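Local coordinates for protein Alpha/beta hydrolase (Paenibacillus sp. VTT E-133280, PDB 6TJ2) that probably hydrolyses methyl salicylate to salicylic acid as an extracellular esterase of the alpha/beta-hydrolase fold, related to tobacco salicylic acid binding protein 2, at residues A[94-97]-A[98-102]; A[158-161]-A[162-166]; A[273-276]-A[277-280]. All coordinates share one frame; numbering follows the deposited sequence.

Contact 1. Residues A[94-97]-A[98-102]; sequences QITK and SVVDY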
ATOM      1  N   GLN A  94      31.518  -9.096 -15.229  1.00 11.67           N
ATOM      2  CA  GLN A  94      31.635 -10.543 -15.495  1.00 11.84           C
ATOM      3  C   GLN A  94      30.246 -11.187 -15.409  1.00 10.75           C
ATOM      4  O   GLN A  94      29.922 -12.074 -16.214  1.00 11.41           O
ATOM      5  CB  GLN A  94      32.593 -11.209 -14.506  1.00 11.84           C
ATOM      6  CG  GLN A  94      34.068 -10.895 -14.779  1.00 13.22           C
ATOM      7  CD  GLN A  94      34.938 -11.355 -13.637  1.00 16.63           C
ATOM      8  OE1 GLN A  94      34.654 -11.219 -12.469  1.00 14.89           O
ATOM      9  NE2 GLN A  94      36.066 -11.963 -14.016  1.00 21.57           N
ATOM     10  N   ILE A  95      29.425 -10.788 -14.434  1.00 11.54           N
ATOM     11  CA  ILE A  95      28.031 -11.336 -14.339  1.00 10.33           C
ATOM     12  C   ILE A  95      27.287 -10.954 -15.607  1.00 10.75           C
ATOM     13  O   ILE A  95      26.628 -11.838 -16.243  1.00 11.49           O
ATOM     14  CB  ILE A  95      27.375 -10.767 -13.069  1.00 10.60           C
ATOM     15  CG1 ILE A  95      27.983 -11.411 -11.829  1.00 10.46           C
ATOM     16  CG2 ILE A  95      25.861 -10.963 -13.157  1.00 10.92           C
ATOM     17  CD1 ILE A  95      27.539 -10.814 -10.524  1.00 11.63           C
ATOM     18  N   THR A  96      27.330  -9.714 -16.021  1.00 11.04           N
ATOM     19  CA  THR A  96      26.583  -9.216 -17.176  1.00 10.85           C
ATOM     20  C   THR A  96      27.034  -9.991 -18.406  1.00 10.98           C
ATOM     21  O   THR A  96      26.199 -10.454 -19.164  1.00 12.21           O
ATOM     22  CB  THR A  96      26.798  -7.725 -17.334  1.00 11.94           C
ATOM     23  OG1 THR A  96      26.313  -7.071 -16.164  1.00 12.41           O
ATOM     24  CG2 THR A  96      26.158  -7.190 -18.580  1.00 12.76           C
ATOM     25  N   LYS A  97      28.352 -10.168 -18.590  1.00 11.50           N
ATOM     26  CA  LYS A  97      28.865 -10.858 -19.768  1.00 12.17           C
ATOM     27  C   LYS A  97      28.402 -12.294 -19.737  1.00 11.96           C
ATOM     28  O   LYS A  97      28.026 -12.820 -20.815  1.00 12.05           O
ATOM     29  CB  LYS A  97      30.393 -10.791 -19.833  1.00 13.56           C
ATOM     30  CG  LYS A  97      30.970 -11.612 -20.982  1.00 17.54           C
ATOM     31  CD  LYS A  97      32.412 -11.294 -21.279  1.00 21.25           C
ATOM     32  CE  LYS A  97      32.814 -11.678 -22.694  1.00 24.89           C
ATOM     33  NZ  LYS A  97      32.724 -13.116 -22.891  1.00 28.02           N
ATOM     34  N   SER A  98      28.357 -12.937 -18.596  1.00 11.49           N
ATOM     35  CA  SER A  98      27.884 -14.354 -18.574  1.00 12.04           C
ATOM     36  C   SER A  98      26.429 -14.475 -19.049  1.00 11.19           C
ATOM     37  O   SER A  98      26.055 -15.433 -19.733  1.00 13.46           O
ATOM     38  CB  SER A  98      28.117 -15.000 -17.232  1.00 11.47           C
ATOM     39  OG  SER A  98      27.276 -14.489 -16.189  1.00 12.88           O
ATOM     40  N   VAL A  99      25.582 -13.516 -18.718  1.00 10.79           N
ATOM     41  CA  VAL A  99      24.167 -13.561 -19.152  1.00 10.69           C
ATOM     42  C   VAL A  99      24.058 -13.178 -20.612  1.00 11.76           C
ATOM     43  O   VAL A  99      23.324 -13.833 -21.377  1.00 11.56           O
ATOM     44  CB  VAL A  99      23.316 -12.667 -18.271  1.00 10.52           C
ATOM     45  CG1 VAL A  99      21.868 -12.657 -18.784  1.00 11.03           C
ATOM     46  CG2 VAL A  99      23.393 -13.116 -16.824  1.00 11.18           C
ATOM     47  N   VAL A 100      24.791 -12.179 -21.059  1.00 11.40           N
ATOM     48  CA  VAL A 100      24.780 -11.798 -22.501  1.00 11.74           C
ATOM     49  C   VAL A 100      25.271 -12.992 -23.320  1.00 12.32           C
ATOM     50  O   VAL A 100      24.661 -13.293 -24.384  1.00 13.31           O
ATOM     51  CB  VAL A 100      25.645 -10.553 -22.747  1.00 12.43           C
ATOM     52  CG1 VAL A 100      25.874 -10.329 -24.230  1.00 13.58           C
ATOM     53  CG2 VAL A 100      25.019  -9.331 -22.078  1.00 12.72           C
ATOM     54  N   ASP A 101      26.322 -13.661 -22.881  1.00 12.21           N
ATOM     55  CA  ASP A 101      26.856 -14.819 -23.651  1.00 13.39           C
ATOM     56  C   ASP A 101      25.819 -15.933 -23.688  1.00 14.19           C
ATOM     57  O   ASP A 101      25.710 -16.615 -24.709  1.00 14.62           O
ATOM     58  CB  ASP A 101      28.174 -15.289 -23.068  1.00 15.09           C
ATOM     59  CG  ASP A 101      29.374 -14.376 -23.310  1.00 17.09           C
ATOM     60  OD1 ASP A 101      29.289 -13.518 -24.196  1.00 20.27           O
ATOM     61  OD2 ASP A 101      30.367 -14.615 -22.575  1.00 22.18           O
ATOM     62  N   TYR A 102      25.088 -16.168 -22.610  1.00 13.09           N
ATOM     63  CA  TYR A 102      24.043 -17.231 -22.599  1.00 12.51           C
ATOM     64  C   TYR A 102      22.988 -16.884 -23.641  1.00 13.34           C
ATOM     65  O   TYR A 102      22.569 -17.764 -24.460  1.00 13.16           O
ATOM     66  CB  TYR A 102      23.468 -17.319 -21.177  1.00 12.90           C
ATOM     67  CG  TYR A 102      22.293 -18.227 -21.019  1.00 13.21           C
ATOM     68  CD1 TYR A 102      22.451 -19.513 -20.527  1.00 14.26           C
ATOM     69  CD2 TYR A 102      21.008 -17.756 -21.255  1.00 13.49           C
ATOM     70  CE1 TYR A 102      21.359 -20.347 -20.363  1.00 14.32           C
ATOM     71  CE2 TYR A 102      19.917 -18.576 -21.095  1.00 13.07           C
ATOM     72  CZ  TYR A 102      20.086 -19.869 -20.616  1.00 14.26           C
ATOM     73  OH  TYR A 102      18.999 -20.700 -20.391  1.00 15.99           O
TER
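The carbonyl oxygen of Ile95 is gripped twice, by the backbone N of Val99 at 3.2 Å and by the hydroxyl OG of Ser98 at 2.7 Å. Both bonds lie within helix 92-105, which packs beside helix 119-129 on one face of the parallel sheet of the alpha/beta-hydrolase fold. The amide approaches much closer to the direction of the C=O bond than the hydroxyl, which reaches the oxygen from the flank, with a C=O...OG angle of 123°. Ser98 can fold back in this way because OG sits between its own backbone N and carbonyl carbon (chi1 70°), bent over the preceding turn. Its OG also bonds to the N of Ala80, tying the helix to the loop that carries Tyr79.

Regular i to i+4 bonds run on from here, among them the nearly linear bond from Val100 N to Thr96 O. The side chains of Thr96 and Val100, one turn apart, both lie against Gln129, while Ile95 and Val99 meet Val122 and Val126 of helix 119-129. Thr96 turns its OG1 to Thr125 of that helix and to His92 O, so the buried hydroxyl is held both by the neighbouring helix and by its own preceding turn.

The outer side is held by charge. Lys97 leaves the backbone extended and turns only at its last torsion (chi4 -64°), which brings the ammonium back over Asp101. The chain arches round one carboxylate oxygen, CG lying 3.5 Å from Asp101 OD2. The salt bridge closes at 2.8 Å between Lys97 NZ and Asp101 OD2, on the syn lone pair of that oxygen.

Contact 2. Residues A[158-161]-A[162-166]; sequences ESLK and SFEQL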
ATOM      1  N   GLU A 158      21.562   2.591   7.522  1.00 17.60           N
ATOM      2  CA  GLU A 158      21.818   1.578   8.599  1.00 23.37           C
ATOM      3  C   GLU A 158      22.040   0.206   7.929  1.00 21.29           C
ATOM      4  O   GLU A 158      23.008  -0.493   8.300  1.00 21.56           O
ATOM      5  CB  GLU A 158      20.651   1.496   9.585  1.00 27.59           C
ATOM      6  CG  GLU A 158      20.316   2.834  10.225  1.00 34.71           C
ATOM      7  CD  GLU A 158      19.700   3.915   9.326  1.00 40.43           C
ATOM      8  OE1 GLU A 158      18.926   3.573   8.408  1.00 31.32           O
ATOM      9  OE2 GLU A 158      19.999   5.123   9.556  1.00 51.30           O
ATOM     10  N   SER A 159      21.196  -0.146   6.947  1.00 19.55           N
ATOM     11  CA  SER A 159      21.334  -1.429   6.198  1.00 19.97           C
ATOM     12  C   SER A 159      22.637  -1.389   5.401  1.00 18.63           C
ATOM     13  O   SER A 159      23.380  -2.422   5.304  1.00 19.99           O
ATOM     14  CB  SER A 159      20.166  -1.660   5.273  1.00 22.05           C
ATOM     15  OG  SER A 159      18.946  -1.773   5.979  1.00 27.76           O
ATOM     16  N   LEU A 160      22.973  -0.298   4.749  1.00 17.16           N
ATOM     17  CA  LEU A 160      24.203  -0.233   3.979  1.00 17.70           C
ATOM     18  C   LEU A 160      25.418  -0.491   4.881  1.00 19.35           C
ATOM     19  O   LEU A 160      26.328  -1.251   4.480  1.00 18.54           O
ATOM     20  CB  LEU A 160      24.282   1.127   3.290  1.00 18.02           C
ATOM     21  CG  LEU A 160      25.570   1.433   2.610  1.00 18.03           C
ATOM     22  CD1 LEU A 160      25.812   0.404   1.547  1.00 19.09           C
ATOM     23  CD2 LEU A 160      25.555   2.832   2.016  1.00 20.19           C
ATOM     24  N   LYS A 161      25.454   0.167   6.026  1.00 20.32           N
ATOM     25  CA  LYS A 161      26.575  -0.045   6.980  1.00 21.08           C
ATOM     26  C   LYS A 161      26.632  -1.525   7.406  1.00 20.40           C
ATOM     27  O   LYS A 161      27.750  -2.050   7.407  1.00 20.87           O
ATOM     28  CB  LYS A 161      26.457   0.928   8.155  1.00 23.64           C
ATOM     29  CG  LYS A 161      27.655   0.941   9.106  1.00 29.52           C
ATOM     30  CD  LYS A 161      27.537   2.017  10.185  1.00 36.87           C
ATOM     31  CE  LYS A 161      26.665   3.200   9.797  1.00 45.56           C
ATOM     32  NZ  LYS A 161      26.775   4.335  10.750  1.00 54.43           N
ATOM     33  N   SER A 162      25.511  -2.149   7.685  1.00 17.86           N
ATOM     34  CA  SER A 162      25.386  -3.563   8.110  1.00 19.26           C
ATOM     35  C   SER A 162      25.980  -4.458   7.008  1.00 18.16           C
ATOM     36  O   SER A 162      26.803  -5.361   7.311  1.00 18.61           O
ATOM     37  CB  SER A 162      23.989  -3.906   8.425  1.00 24.03           C
ATOM     38  OG  SER A 162      23.746  -5.307   8.404  1.00 36.31           O
ATOM     39  N   PHE A 163      25.675  -4.217   5.734  1.00 16.83           N
ATOM     40  CA  PHE A 163      26.228  -5.014   4.619  1.00 16.12           C
ATOM     41  C   PHE A 163      27.739  -4.796   4.525  1.00 16.90           C
ATOM     42  O   PHE A 163      28.457  -5.753   4.306  1.00 15.50           O
ATOM     43  CB  PHE A 163      25.601  -4.662   3.266  1.00 16.28           C
ATOM     44  CG  PHE A 163      24.189  -5.157   3.067  1.00 19.41           C
ATOM     45  CD1 PHE A 163      23.781  -6.397   3.517  1.00 21.34           C
ATOM     46  CD2 PHE A 163      23.294  -4.365   2.347  1.00 23.57           C
ATOM     47  CE1 PHE A 163      22.470  -6.828   3.313  1.00 25.82           C
ATOM     48  CE2 PHE A 163      21.997  -4.816   2.116  1.00 26.12           C
ATOM     49  CZ  PHE A 163      21.582  -6.025   2.634  1.00 28.10           C
ATOM     50  N   GLU A 164      28.231  -3.561   4.708  1.00 16.35           N
ATOM     51  CA  GLU A 164      29.676  -3.271   4.668  1.00 16.58           C
ATOM     52  C   GLU A 164      30.351  -4.049   5.804  1.00 16.80           C
ATOM     53  O   GLU A 164      31.404  -4.681   5.565  1.00 18.54           O
ATOM     54  CB  GLU A 164      29.907  -1.770   4.816  1.00 18.14           C
ATOM     55  CG  GLU A 164      29.420  -0.914   3.669  1.00 21.29           C
ATOM     56  CD  GLU A 164      29.475   0.588   3.969  1.00 26.52           C
ATOM     57  OE1 GLU A 164      29.656   0.982   5.131  1.00 29.65           O
ATOM     58  OE2 GLU A 164      29.342   1.369   3.034  1.00 32.76           O
ATOM     59  N   GLN A 165      29.729  -4.088   6.963  1.00 17.33           N
ATOM     60  CA  GLN A 165      30.289  -4.789   8.149  1.00 18.60           C
ATOM     61  C   GLN A 165      30.319  -6.295   7.888  1.00 19.08           C
ATOM     62  O   GLN A 165      31.326  -6.946   8.223  1.00 18.84           O
ATOM     63  CB  GLN A 165      29.490  -4.468   9.381  1.00 21.97           C
ATOM     64  CG  GLN A 165      29.811  -3.067   9.890  1.00 25.93           C
ATOM     65  CD  GLN A 165      28.870  -2.612  10.976  1.00 29.83           C
ATOM     66  OE1 GLN A 165      27.803  -3.184  11.210  1.00 38.07           O
ATOM     67  NE2 GLN A 165      29.265  -1.539  11.647  1.00 37.91           N
ATOM     68  N   LEU A 166      29.266  -6.863   7.328  1.00 16.62           N
ATOM     69  CA  LEU A 166      29.227  -8.306   6.981  1.00 15.92           C
ATOM     70  C   LEU A 166      30.292  -8.607   5.939  1.00 15.78           C
ATOM     71  O   LEU A 166      30.963  -9.648   6.099  1.00 15.65           O
ATOM     72  CB  LEU A 166      27.851  -8.725   6.467  1.00 15.29           C
ATOM     73  CG  LEU A 166      26.758  -8.768   7.519  1.00 16.24           C
ATOM     74  CD1 LEU A 166      25.387  -8.855   6.910  1.00 16.81           C
ATOM     75  CD2 LEU A 166      26.944  -9.899   8.526  1.00 18.68           C
TER
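Phe163 N bonds to Ser159 O and Gln165 N to Lys161 O, both at 2.9 Å, two of four backbone bonds that join these turns of helix 157-170. The helix lies in the insertion between strands 134-139 and 226-231, consistent with the cap domain of alpha/beta-hydrolases.

Van der Waals contact supplies the rest. Glu164 runs out extended from CG and recrosses the preceding turn, CG lying 3.2 Å from Leu160 O and OE2 3.8 Å from Leu160 CG. Its other oxygen, OE1, stands 3.7 Å from Lys161 CA. With an alanine in place of Glu164 the carboxylate is gone, and the branch of Leu160 would probably lose its cover on this side. Lys161 and Gln165 lie alongside each other, Gln165 NE2 approaching Lys161 CG at 3.9 Å.

On the inner side, CG of Phe163 stands anti to its carbonyl carbon (chi1 -73°), carrying the ring back beside Ser159 O. That ring makes an edge-to-face contact with Phe155 and touches Phe211 of helix 208-211. Aromatic contacts therefore anchor the inner side, while on the outer side polar atoms rest on carbon, adding packing but no side-chain hydrogen bond or salt bridge between the segments.

Contact 3. Residues A[273-276]-A[277-280]; sequences KMMA and ELMV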
ATOM      1  N   LYS A 273       2.026 -21.070  -8.916  1.00 13.86           N
ATOM      2  CA  LYS A 273       1.026 -20.859  -9.967  1.00 14.62           C
ATOM      3  C   LYS A 273       0.576 -19.405  -9.957  1.00 13.29           C
ATOM      4  O   LYS A 273       0.485 -18.781 -11.016  1.00 13.88           O
ATOM      5  CB  LYS A 273      -0.146 -21.818  -9.753  1.00 18.27           C
ATOM      6  CG  LYS A 273      -1.210 -21.733 -10.832  1.00 23.65           C
ATOM      7  CD  LYS A 273      -2.439 -22.560 -10.503  1.00 32.22           C
ATOM      8  CE  LYS A 273      -3.667 -22.095 -11.263  1.00 37.55           C
ATOM      9  NZ  LYS A 273      -4.528 -23.241 -11.643  1.00 44.17           N
ATOM     10  N   MET A 274       0.318 -18.883  -8.770  1.00 12.74           N
ATOM     11  CA  MET A 274      -0.060 -17.466  -8.642  1.00 13.36           C
ATOM     12  C   MET A 274       1.072 -16.549  -9.157  1.00 11.69           C
ATOM     13  O   MET A 274       0.822 -15.590  -9.913  1.00 12.18           O
ATOM     14  CB  MET A 274      -0.374 -17.164  -7.181  1.00 15.82           C
ATOM     15  CG  MET A 274      -0.794 -15.752  -6.945  1.00 17.61           C
ATOM     16  SD  MET A 274      -0.629 -15.249  -5.215  1.00 25.19           S
ATOM     17  CE  MET A 274       1.159 -15.038  -5.181  1.00 20.92           C
ATOM     18  N   MET A 275       2.310 -16.878  -8.839  1.00 11.98           N
ATOM     19  CA  MET A 275       3.442 -16.086  -9.320  1.00 12.73           C
ATOM     20  C   MET A 275       3.588 -16.123 -10.827  1.00 11.03           C
ATOM     21  O   MET A 275       3.829 -15.083 -11.467  1.00 12.24           O
ATOM     22  CB  MET A 275       4.767 -16.504  -8.667  1.00 13.35           C
ATOM     23  CG  MET A 275       4.844 -16.204  -7.193  1.00 13.67           C
ATOM     24  SD  MET A 275       4.572 -14.431  -6.763  1.00 17.28           S
ATOM     25  CE  MET A 275       5.618 -13.679  -8.002  1.00 17.81           C
ATOM     26  N   ALA A 276       3.421 -17.298 -11.425  1.00 11.42           N
ATOM     27  CA  ALA A 276       3.460 -17.425 -12.896  1.00 12.21           C
ATOM     28  C   ALA A 276       2.389 -16.541 -13.508  1.00 12.87           C
ATOM     29  O   ALA A 276       2.656 -15.821 -14.464  1.00 12.52           O
ATOM     30  CB  ALA A 276       3.282 -18.882 -13.260  1.00 12.95           C
ATOM     31  N   GLU A 277       1.189 -16.544 -12.949  1.00 13.01           N
ATOM     32  CA  GLU A 277       0.112 -15.696 -13.489  1.00 13.87           C
ATOM     33  C   GLU A 277       0.478 -14.219 -13.381  1.00 11.33           C
ATOM     34  O   GLU A 277       0.211 -13.463 -14.321  1.00 12.52           O
ATOM     35  CB  GLU A 277      -1.196 -16.001 -12.770  1.00 16.03           C
ATOM     36  CG  GLU A 277      -1.722 -17.395 -13.026  1.00 22.10           C
ATOM     37  CD  GLU A 277      -2.873 -17.743 -12.084  1.00 28.05           C
ATOM     38  OE1 GLU A 277      -3.166 -16.962 -11.128  1.00 38.57           O
ATOM     39  OE2 GLU A 277      -3.475 -18.791 -12.293  1.00 34.61           O
ATOM     40  N   LEU A 278       1.073 -13.815 -12.288  1.00 11.69           N
ATOM     41  CA  LEU A 278       1.502 -12.426 -12.133  1.00 11.78           C
ATOM     42  C   LEU A 278       2.589 -12.039 -13.121  1.00 11.54           C
ATOM     43  O   LEU A 278       2.601 -10.922 -13.691  1.00 11.64           O
ATOM     44  CB  LEU A 278       1.995 -12.123 -10.716  1.00 12.72           C
ATOM     45  CG  LEU A 278       0.889 -12.121  -9.650  1.00 13.01           C
ATOM     46  CD1 LEU A 278       1.497 -12.127  -8.277  1.00 15.96           C
ATOM     47  CD2 LEU A 278      -0.048 -10.915  -9.851  1.00 16.16           C
ATOM     48  N   MET A 279       3.502 -12.973 -13.384  1.00 11.35           N
ATOM     49  CA  MET A 279       4.584 -12.694 -14.342  1.00 12.05           C
ATOM     50  C   MET A 279       4.029 -12.577 -15.744  1.00 10.92           C
ATOM     51  O   MET A 279       4.505 -11.742 -16.520  1.00 11.09           O
ATOM     52  CB  MET A 279       5.649 -13.793 -14.262  1.00 11.83           C
ATOM     53  CG  MET A 279       6.396 -13.720 -12.950  1.00 11.77           C
ATOM     54  SD  MET A 279       7.458 -15.130 -12.725  1.00 20.67           S
ATOM     55  CE  MET A 279       8.585 -14.563 -11.453  1.00 20.56           C
ATOM     56  N   VAL A 280       2.991 -13.358 -16.096  1.00 11.21           N
ATOM     57  CA  VAL A 280       2.328 -13.156 -17.410  1.00 12.50           C
ATOM     58  C   VAL A 280       1.648 -11.801 -17.435  1.00 11.13           C
ATOM     59  O   VAL A 280       1.683 -11.122 -18.432  1.00 12.08           O
ATOM     60  CB  VAL A 280       1.363 -14.331 -17.669  1.00 13.04           C
ATOM     61  CG1 VAL A 280       0.484 -14.100 -18.907  1.00 13.24           C
ATOM     62  CG2 VAL A 280       2.126 -15.646 -17.801  1.00 13.27           C
TER
HETATM   63  O   HOH W   1      -1.942 -14.480  -9.818  1.00 26.01           O
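Met275 and Leu278 meet sulfur to methyl, Met275 SD lying 4.1 Å from Leu278 CD1 as the two chains pass at a slant. The methionine is folded at both chi2 (-57°) and chi3 (-46°), which curls its thioether toward the next turn. Met274 takes another course: its chain leaves extended (chi1 -179°), then turns at the sulfur, and CE comes to 4.3 Å from the same Leu278 CD1. Two methionines of unlike shape thus converge on one leucine methyl. Met279 is extended beyond CG, with CG 3.3 Å from Met275 O, and reaches Trp60 and Phe140.

On the outer side Glu277 stretches back over the first turn, and OE2 meets the aliphatic end of Lys273, 3.5 Å from CE. The ammonium does not close a salt bridge, since Lys273 NZ stays 4.6 Å from Glu277 OE2. A water instead donates to Glu277 OE1 and to Met274 O, at 3.1 and 3.0 Å, joining the carboxylate to the helix backbone.

Leu278 and Met279 press on Leu229 of strand 226-231, while Ala276 fits against Leu67 of helix 61-69. Such an amphipathic helix, its apolar side laid on a parallel sheet and a neighbouring helix, is typical of the C-terminal helix of the alpha/beta-hydrolase fold.

In the fold
All three contacts join successive turns of single helices, but those helices occupy different places. Contacts 1 and 3 are partly buried and belong to helices 92-105 and 272-283, which flank the central parallel sheet; their centres are about 26 Å apart. Contact 2 is a surface contact on helix 157-170, its centre about 33 Å from that of contact 3, on the opposite side of the chain's centre. Chemistry follows position. Contact 1 has a closed lysine-aspartate salt bridge outside and valines with a threonine inside, contact 3 a water-bridged glutamate outside and methionines inside. Contact 2 has neither salt bridge nor bridging water between its segments, and a phenylalanine provides its buried anchor.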